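Local coordinates for protein chorismate synthase (Aquifex aeolicus, PDB 1Q1L) that probably catalyses the elimination of phosphate from 5-enolpyruvylshikimate-3-phosphate to give chorismate, using reduced FMN, as the last step of chorismate biosynthesis, at residues V168-K173 / E225-V230; A257-S262 / E364-I369; A265-E270 / A322-P327. One frame throughout, in Å; residues are numbered along the deposited sequence.

In the fold
From the N terminus, interaction 1 closes first: 168-173 meets 225-230 after an excursion that includes helices 187-197 and 210-221, and strands 162-170 and 229-236 become neighbours. The chain then enters helix 252-261, where interaction 2 opens; it closes only at helix 356-379, about a hundred residues later. Interaction 3 opens and closes within that span, pairing strands 266-271 and 317-323, so 3 is nested in 2, 1 precedes both, and none cross. Interactions 1 and 3 belong to the same antiparallel sheet, joined where G229 O probably accepts a hydrogen bond from M323 N, 2.8 Å away. Interaction 2 packs helices against this sheet, and M261 touches I266 and V269.

Interaction 1. Residues V168-K173 / E225-V230; sequences VSIGQK and ESLGGV
A classic beta bulge sets V168 and S169 together against V230, where the end of strand 162-170 runs antiparallel to the start of strand 229-236. V230 O accepts both amides. V168 N reaches it at 2.8 Å on a nearly straight path. S169 N, 3.3 Å from V230 O, comes in on a more bent one (138° at the hydrogen). V230 N returns a bond to S169 O (2.9 Å), making S169 and V230 a hydrogen-bonded pair. On their shared face S169 OG, tucked between its backbone N and carbonyl carbon (chi1 69°), lies 3.1 Å from V230 CB. V168 CG2 meets V230 CG1 at 3.5 Å. This is part of the large antiparallel sheet of the subunit, and its next pair, I170 with G229, is non-hydrogen-bonded; a side chain on G229 would run into S169 O. From I170 to K173 a type II' turn reverses the chain toward strand 173-174. In it G171 N donates to G228 O, 3.0 Å away, from above the carbonyl plane. L227 CG presses on G171 CA at 3.6 Å, where a beta carbon on G171 would clash. L227 also packs on Y216 of helix 210-221 and on F281 of the second subunit.

Interaction 2. Residues A257-S262 / E364-I369; sequences AQAMMS and EAMLAI
M366 and A259 lie at the centre of an antiparallel helix pair, part of the helical packing of the beta-alpha-beta sandwich. The local axes of helices 257-261 and 364-369 approach to 9.0 Å with their directions 155° apart, and no hydrogen bond joins them, so the contact rests on apolar packing. The selenomethionine M366 takes the largest share of it. Its CB faces the other helix and stands 4.0 Å from A259 CB, and the selenium of M260 lies a little farther from this same CB. CG comes next, 3.5 Å from A259 O. Two successive bends, chi2 -48° and chi3 -61°, then curl the chain back through SE, and the terminal CE comes down beside the same residue, 3.7 Å from A259 CB. A259 O is also 3.5 Å from this CE, and the methyl thus rests against both the carbonyl oxygen and the CB of A259. S262 OG flanks CE as well.

That serine hydroxyl folds back onto the preceding turn, donating to A259 O at 2.8 Å from well above the carbonyl plane. It also bonds to NH1 of R145 in helix 142-157, so the buried hydroxyl beside the M366 methyl is satisfied by two partners. W248 of the second subunit packs on both S262 and M366 and brings the subunit interface up to the helix pair.

M260, likewise a selenomethionine, leaves its helix off to one side, but a bend at chi2 turns its tip toward helix 364-369. V233 of strand 229-236 touches both M260 and L367, so the two helices share a support in the sheet. The M260 methyl ends the reach: CE lies 3.8 Å from L367 CB.

Interaction 3. Residues A265-E270 / A322-P327; sequences AIKGVE and AMKPIP
Where strand 266-271 begins and strand 317-323 ends, A265 and K324, both predicted to bind FMN, come together, and a classic beta bulge next to them sets K267 and G268 opposite A322. Three backbone bonds fix the register. K324 N donates to A265 O at 2.8 Å. K267 N gives its hydrogen to A322 O, also at 2.8 Å, nearly along the C=O axis. A322 N closes the set on G268 O (2.9 Å, 174° at the hydrogen), approaching from above the carbonyl plane. Between the first two bonds I266 and M323 form a non-hydrogen-bonded pair; I266 CD1 touches M323 CB at 3.8 Å, and the two side chains cross at about a right angle. The selenomethionine M323 also supplies CG, which lies 3.5 Å from A265 CB, while the poorly ordered I326 reaches the same methyl with CD1.

K324 bends round A265. With chi1 at 76°, CG sits between its own backbone N and carbonyl carbon and lies 3.5 Å from A265 O. The chain then runs extended until chi4 (-62°) turns NZ back toward A265 CA, 3.8 Å away. Replacing K324 by an alanine would probably leave A265 without this aliphatic cover and take a positive charge from the presumed FMN site. CD of K324 passes CG of K267, whose NZ donates to the carbonyls of L304 and T307 of the second subunit. G268 to E270 pair there with a strand of that subunit, so the sheet continues across the interface. K267 NZ, 6.1 Å from K324 NZ and not in contact with it, is thus committed to the neighbouring subunit, whereas the charge of K324 would probably suit an anionic cofactor such as FMN.

Interaction 1. Residues V168-K173 / E225-V230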
loop_
_atom_site.group_PDB
_atom_site.type_symbol
_atom_site.label_atom_id
_atom_site.label_comp_id
_atom_site.label_asym_id
_atom_site.label_seq_id
_atom_site.Cartn_x
_atom_site.Cartn_y
_atom_site.Cartn_z
ATOM N N VAL A 168 -7.927 31.544 -13.217
ATOM C CA VAL A 168 -8.451 31.895 -14.531
ATOM C C VAL A 168 -9.902 32.369 -14.480
ATOM O O VAL A 168 -10.430 32.884 -15.470
ATOM C CB VAL A 168 -8.347 30.709 -15.509
ATOM C CG1 VAL A 168 -6.894 30.297 -15.665
ATOM C CG2 VAL A 168 -9.181 29.550 -15.013
ATOM N N SER A 169 -10.542 32.197 -13.328
ATOM C CA SER A 169 -11.926 32.625 -13.164
ATOM C C SER A 169 -12.354 32.606 -11.704
ATOM O O SER A 169 -11.958 31.726 -10.939
ATOM C CB SER A 169 -12.865 31.728 -13.977
ATOM O OG SER A 169 -12.922 30.418 -13.436
ATOM N N ILE A 170 -13.148 33.602 -11.326
ATOM C CA ILE A 170 -13.690 33.727 -9.974
ATOM C C ILE A 170 -15.145 34.089 -10.190
ATOM O O ILE A 170 -15.448 35.145 -10.748
ATOM C CB ILE A 170 -13.025 34.864 -9.172
ATOM C CG1 ILE A 170 -11.551 34.549 -8.932
ATOM C CG2 ILE A 170 -13.737 35.041 -7.836
ATOM C CD1 ILE A 170 -10.833 35.609 -8.117
ATOM N N GLY A 171 -16.047 33.218 -9.758
ATOM C CA GLY A 171 -17.457 33.488 -9.956
ATOM C C GLY A 171 -17.730 33.451 -11.445
ATOM O O GLY A 171 -17.156 32.625 -12.156
ATOM N N GLN A 172 -18.590 34.343 -11.927
ATOM C CA GLN A 172 -18.911 34.384 -13.348
ATOM C C GLN A 172 -17.871 35.158 -14.152
ATOM O O GLN A 172 -17.867 35.109 -15.383
ATOM C CB GLN A 172 -20.293 35.006 -13.564
ATOM C CG GLN A 172 -21.469 34.079 -13.260
ATOM C CD GLN A 172 -21.505 32.855 -14.166
ATOM O OE1 GLN A 172 -20.992 32.881 -15.288
ATOM N NE2 GLN A 172 -22.132 31.781 -13.690
ATOM N N LYS A 173 -16.985 35.867 -13.458
ATOM C CA LYS A 173 -15.958 36.656 -14.129
ATOM C C LYS A 173 -14.701 35.848 -14.438
ATOM O O LYS A 173 -14.039 35.335 -13.533
ATOM C CB LYS A 173 -15.590 37.875 -13.279
ATOM C CG LYS A 173 -14.639 38.826 -13.986
ATOM C CD LYS A 173 -14.447 40.117 -13.210
ATOM C CE LYS A 173 -13.556 41.074 -13.981
ATOM N NZ LYS A 173 -14.080 41.302 -15.359
ATOM N N GLU A 225 -23.408 36.415 -0.839
ATOM C CA GLU A 225 -23.146 35.304 -1.744
ATOM C C GLU A 225 -21.670 34.934 -1.758
ATOM O O GLU A 225 -20.802 35.805 -1.686
ATOM C CB GLU A 225 -23.603 35.665 -3.160
ATOM C CG GLU A 225 -25.112 35.750 -3.313
ATOM C CD GLU A 225 -25.767 34.383 -3.404
ATOM O OE1 GLU A 225 -25.393 33.483 -2.617
ATOM O OE2 GLU A 225 -26.662 34.211 -4.260
ATOM N N SER A 226 -21.394 33.637 -1.839
ATOM C CA SER A 226 -20.024 33.140 -1.874
ATOM C C SER A 226 -19.644 32.808 -3.316
ATOM O O SER A 226 -20.510 32.547 -4.147
ATOM C CB SER A 226 -19.881 31.902 -0.984
ATOM O OG SER A 226 -20.849 30.916 -1.305
ATOM N N LEU A 227 -18.346 32.815 -3.602
ATOM C CA LEU A 227 -17.858 32.546 -4.949
ATOM C C LEU A 227 -16.926 31.347 -5.079
ATOM O O LEU A 227 -16.193 31.000 -4.157
ATOM C CB LEU A 227 -17.144 33.792 -5.480
ATOM C CG LEU A 227 -17.828 34.677 -6.529
ATOM C CD1 LEU A 227 -19.334 34.503 -6.516
ATOM C CD2 LEU A 227 -17.431 36.124 -6.260
ATOM N N GLY A 228 -16.975 30.716 -6.246
ATOM C CA GLY A 228 -16.117 29.584 -6.530
ATOM C C GLY A 228 -15.074 30.078 -7.510
ATOM O O GLY A 228 -14.946 31.286 -7.719
ATOM N N GLY A 229 -14.328 29.168 -8.122
ATOM C CA GLY A 229 -13.317 29.594 -9.068
ATOM C C GLY A 229 -12.608 28.456 -9.770
ATOM O O GLY A 229 -12.778 27.283 -9.430
ATOM N N VAL A 230 -11.804 28.813 -10.761
ATOM C CA VAL A 230 -11.053 27.833 -11.520
ATOM C C VAL A 230 -9.620 28.301 -11.659
ATOM O O VAL A 230 -9.362 29.486 -11.888
ATOM C CB VAL A 230 -11.650 27.648 -12.930
ATOM C CG1 VAL A 230 -10.784 26.702 -13.737
ATOM C CG2 VAL A 230 -13.075 27.121 -12.828
#

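Interaction 2. Residues A257-S262 / E364-I369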
loop_
_atom_site.group_PDB
_atom_site.type_symbol
_atom_site.label_atom_id
_atom_site.label_comp_id
_atom_site.label_asym_id
_atom_site.label_seq_id
_atom_site.Cartn_x
_atom_site.Cartn_y
_atom_site.Cartn_z
ATOM N N ALA A 257 -5.333 13.417 -10.942
ATOM C CA ALA A 257 -6.757 13.607 -10.657
ATOM C C ALA A 257 -7.113 13.394 -9.187
ATOM O O ALA A 257 -7.865 14.175 -8.609
ATOM C CB ALA A 257 -7.601 12.667 -11.529
ATOM N N GLN A 258 -6.600 12.329 -8.582
ATOM C CA GLN A 258 -6.898 12.081 -7.180
ATOM C C GLN A 258 -6.321 13.166 -6.289
ATOM O O GLN A 258 -6.985 13.636 -5.373
ATOM C CB GLN A 258 -6.345 10.729 -6.728
ATOM C CG GLN A 258 -6.408 10.539 -5.214
ATOM C CD GLN A 258 -6.221 9.096 -4.791
ATOM O OE1 GLN A 258 -5.305 8.412 -5.254
ATOM N NE2 GLN A 258 -7.086 8.626 -3.895
ATOM N N ALA A 259 -5.077 13.550 -6.548
ATOM C CA ALA A 259 -4.420 14.576 -5.741
ATOM C C ALA A 259 -5.163 15.906 -5.781
ATOM O O ALA A 259 -5.280 16.583 -4.756
ATOM C CB ALA A 259 -2.980 14.769 -6.206
HETATM N N MSE A 260 -5.655 16.291 -6.959
HETATM C CA MSE A 260 -6.381 17.556 -7.097
HETATM C C MSE A 260 -7.792 17.496 -6.528
HETATM O O MSE A 260 -8.197 18.368 -5.759
HETATM C CB MSE A 260 -6.468 17.988 -8.568
HETATM C CG MSE A 260 -5.149 18.364 -9.198
HETATM SE SE MSE A 260 -4.242 19.770 -8.226
HETATM C CE MSE A 260 -2.748 19.969 -9.421
HETATM N N MSE A 261 -8.541 16.472 -6.916
HETATM C CA MSE A 261 -9.916 16.316 -6.459
HETATM C C MSE A 261 -9.998 16.109 -4.953
HETATM O O MSE A 261 -11.049 16.345 -4.344
HETATM C CB MSE A 261 -10.580 15.132 -7.163
HETATM C CG MSE A 261 -12.084 15.104 -7.031
HETATM SE SE MSE A 261 -12.943 16.422 -8.189
HETATM C CE MSE A 261 -12.973 15.372 -9.814
ATOM N N SER A 262 -8.896 15.674 -4.346
ATOM C CA SER A 262 -8.889 15.444 -2.906
ATOM C C SER A 262 -8.867 16.763 -2.135
ATOM O O SER A 262 -9.150 16.794 -0.943
ATOM C CB SER A 262 -7.683 14.582 -2.493
ATOM O OG SER A 262 -6.465 15.305 -2.563
ATOM N N GLU A 364 -0.650 23.493 -6.406
ATOM C CA GLU A 364 0.753 23.397 -6.772
ATOM C C GLU A 364 1.418 22.355 -5.879
ATOM O O GLU A 364 2.219 21.547 -6.335
ATOM C CB GLU A 364 1.452 24.740 -6.572
ATOM C CG GLU A 364 1.014 25.855 -7.499
ATOM C CD GLU A 364 1.666 27.182 -7.133
ATOM O OE1 GLU A 364 2.700 27.159 -6.423
ATOM O OE2 GLU A 364 1.148 28.239 -7.562
ATOM N N ALA A 365 1.080 22.394 -4.597
ATOM C CA ALA A 365 1.633 21.452 -3.628
ATOM C C ALA A 365 1.281 20.008 -3.992
ATOM O O ALA A 365 2.136 19.129 -3.952
ATOM C CB ALA A 365 1.105 21.783 -2.239
HETATM N N MSE A 366 0.022 19.769 -4.343
HETATM C CA MSE A 366 -0.424 18.421 -4.700
HETATM C C MSE A 366 0.271 17.903 -5.958
HETATM O O MSE A 366 0.675 16.737 -6.026
HETATM C CB MSE A 366 -1.945 18.396 -4.884
HETATM C CG MSE A 366 -2.726 18.709 -3.609
HETATM SE SE MSE A 366 -2.114 17.689 -2.058
HETATM C CE MSE A 366 -2.473 15.914 -2.720
ATOM N N LEU A 367 0.418 18.771 -6.952
ATOM C CA LEU A 367 1.086 18.394 -8.184
ATOM C C LEU A 367 2.562 18.085 -7.930
ATOM O O LEU A 367 3.116 17.173 -8.531
ATOM C CB LEU A 367 0.974 19.508 -9.227
ATOM C CG LEU A 367 1.672 19.159 -10.548
ATOM C CD1 LEU A 367 1.051 17.878 -11.122
ATOM C CD2 LEU A 367 1.531 20.316 -11.546
ATOM N N ALA A 368 3.199 18.851 -7.048
ATOM C CA ALA A 368 4.605 18.630 -6.739
ATOM C C ALA A 368 4.797 17.282 -6.034
ATOM O O ALA A 368 5.799 16.598 -6.239
ATOM C CB ALA A 368 5.137 19.769 -5.862
ATOM N N ILE A 369 3.831 16.903 -5.209
ATOM C CA ILE A 369 3.911 15.634 -4.493
ATOM C C ILE A 369 3.788 14.466 -5.470
ATOM O O ILE A 369 4.565 13.510 -5.417
ATOM C CB ILE A 369 2.805 15.544 -3.424
ATOM C CG1 ILE A 369 3.079 16.584 -2.325
ATOM C CG2 ILE A 369 2.772 14.134 -2.800
ATOM C CD1 ILE A 369 2.007 16.652 -1.263
#

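Interaction 3. Residues A265-E270 / A322-P327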
loop_
_atom_site.group_PDB
_atom_site.type_symbol
_atom_site.label_atom_id
_atom_site.label_comp_id
_atom_site.label_asym_id
_atom_site.label_seq_id
_atom_site.Cartn_x
_atom_site.Cartn_y
_atom_site.Cartn_z
ATOM N N ALA A 265 -13.378 21.331 -1.485
ATOM C CA ALA A 265 -14.151 22.159 -2.411
ATOM C C ALA A 265 -13.911 21.909 -3.898
ATOM O O ALA A 265 -14.617 22.478 -4.738
ATOM C CB ALA A 265 -13.931 23.646 -2.101
ATOM N N ILE A 266 -12.929 21.082 -4.237
ATOM C CA ILE A 266 -12.651 20.802 -5.645
ATOM C C ILE A 266 -13.660 19.807 -6.204
ATOM O O ILE A 266 -13.797 18.693 -5.697
ATOM C CB ILE A 266 -11.231 20.237 -5.848
ATOM C CG1 ILE A 266 -10.188 21.247 -5.358
ATOM C CG2 ILE A 266 -10.997 19.921 -7.323
ATOM C CD1 ILE A 266 -10.322 22.630 -5.975
ATOM N N LYS A 267 -14.361 20.205 -7.261
ATOM C CA LYS A 267 -15.369 19.337 -7.861
ATOM C C LYS A 267 -15.076 18.936 -9.300
ATOM O O LYS A 267 -15.806 18.137 -9.889
ATOM C CB LYS A 267 -16.739 20.015 -7.775
ATOM C CG LYS A 267 -17.346 19.991 -6.373
ATOM C CD LYS A 267 -17.751 18.572 -6.030
ATOM C CE LYS A 267 -18.377 18.457 -4.666
ATOM N NZ LYS A 267 -18.675 17.031 -4.380
ATOM N N GLY A 268 -14.017 19.489 -9.876
ATOM C CA GLY A 268 -13.695 19.141 -11.246
ATOM C C GLY A 268 -12.221 19.237 -11.550
ATOM O O GLY A 268 -11.508 20.061 -10.975
ATOM N N VAL A 269 -11.756 18.380 -12.448
ATOM C CA VAL A 269 -10.358 18.396 -12.837
ATOM C C VAL A 269 -10.196 17.968 -14.290
ATOM O O VAL A 269 -10.794 16.989 -14.737
ATOM C CB VAL A 269 -9.520 17.459 -11.939
ATOM C CG1 VAL A 269 -10.126 16.079 -11.940
ATOM C CG2 VAL A 269 -8.084 17.388 -12.454
ATOM N N GLU A 270 -9.390 18.717 -15.029
ATOM C CA GLU A 270 -9.131 18.404 -16.425
ATOM C C GLU A 270 -7.637 18.384 -16.654
ATOM O O GLU A 270 -6.908 19.170 -16.055
ATOM C CB GLU A 270 -9.724 19.473 -17.351
ATOM C CG GLU A 270 -11.226 19.599 -17.334
ATOM C CD GLU A 270 -11.707 20.733 -18.228
ATOM O OE1 GLU A 270 -12.346 20.444 -19.255
ATOM O OE2 GLU A 270 -11.436 21.913 -17.910
ATOM N N ALA A 322 -11.458 22.963 -10.741
ATOM C CA ALA A 322 -12.660 23.721 -10.402
ATOM C C ALA A 322 -13.016 23.637 -8.923
ATOM O O ALA A 322 -13.165 22.542 -8.363
ATOM C CB ALA A 322 -13.827 23.226 -11.250
HETATM N N MSE A 323 -13.152 24.798 -8.290
HETATM C CA MSE A 323 -13.503 24.866 -6.875
HETATM C C MSE A 323 -14.911 25.437 -6.714
HETATM O O MSE A 323 -15.198 26.527 -7.201
HETATM C CB MSE A 323 -12.514 25.756 -6.124
HETATM C CG MSE A 323 -12.759 25.790 -4.633
HETATM SE SE MSE A 323 -11.811 27.213 -3.770
HETATM C CE MSE A 323 -13.191 28.570 -3.943
ATOM N N LYS A 324 -15.782 24.705 -6.028
ATOM C CA LYS A 324 -17.152 25.162 -5.831
ATOM C C LYS A 324 -17.185 26.295 -4.815
ATOM O O LYS A 324 -16.236 26.482 -4.051
ATOM C CB LYS A 324 -18.036 24.016 -5.344
ATOM C CG LYS A 324 -17.851 23.659 -3.876
ATOM C CD LYS A 324 -18.823 22.563 -3.460
ATOM C CE LYS A 324 -19.002 22.501 -1.942
ATOM N NZ LYS A 324 -17.749 22.180 -1.209
ATOM N N PRO A 325 -18.281 27.070 -4.796
ATOM C CA PRO A 325 -18.427 28.187 -3.862
ATOM C C PRO A 325 -18.304 27.706 -2.420
ATOM O O PRO A 325 -18.888 26.690 -2.038
ATOM C CB PRO A 325 -19.828 28.715 -4.167
ATOM C CG PRO A 325 -20.029 28.352 -5.591
ATOM C CD PRO A 325 -19.473 26.957 -5.653
ATOM N N ILE A 326 -17.544 28.450 -1.631
ATOM C CA ILE A 326 -17.314 28.129 -0.232
ATOM C C ILE A 326 -18.585 28.354 0.603
ATOM O O ILE A 326 -19.431 29.169 0.243
ATOM C CB ILE A 326 -16.115 28.973 0.286
ATOM C CG1 ILE A 326 -15.014 28.033 0.787
ATOM C CG2 ILE A 326 -16.572 29.984 1.333
ATOM C CD1 ILE A 326 -14.559 27.018 -0.253
ATOM N N PRO A 327 -18.714 27.654 1.746
ATOM C CA PRO A 327 -19.874 27.764 2.628
ATOM C C PRO A 327 -21.188 28.288 2.049
ATOM O O PRO A 327 -21.454 28.144 0.853
ATOM C CB PRO A 327 -19.322 28.606 3.765
ATOM C CG PRO A 327 -17.909 27.972 3.945
ATOM C CD PRO A 327 -17.541 27.328 2.578
#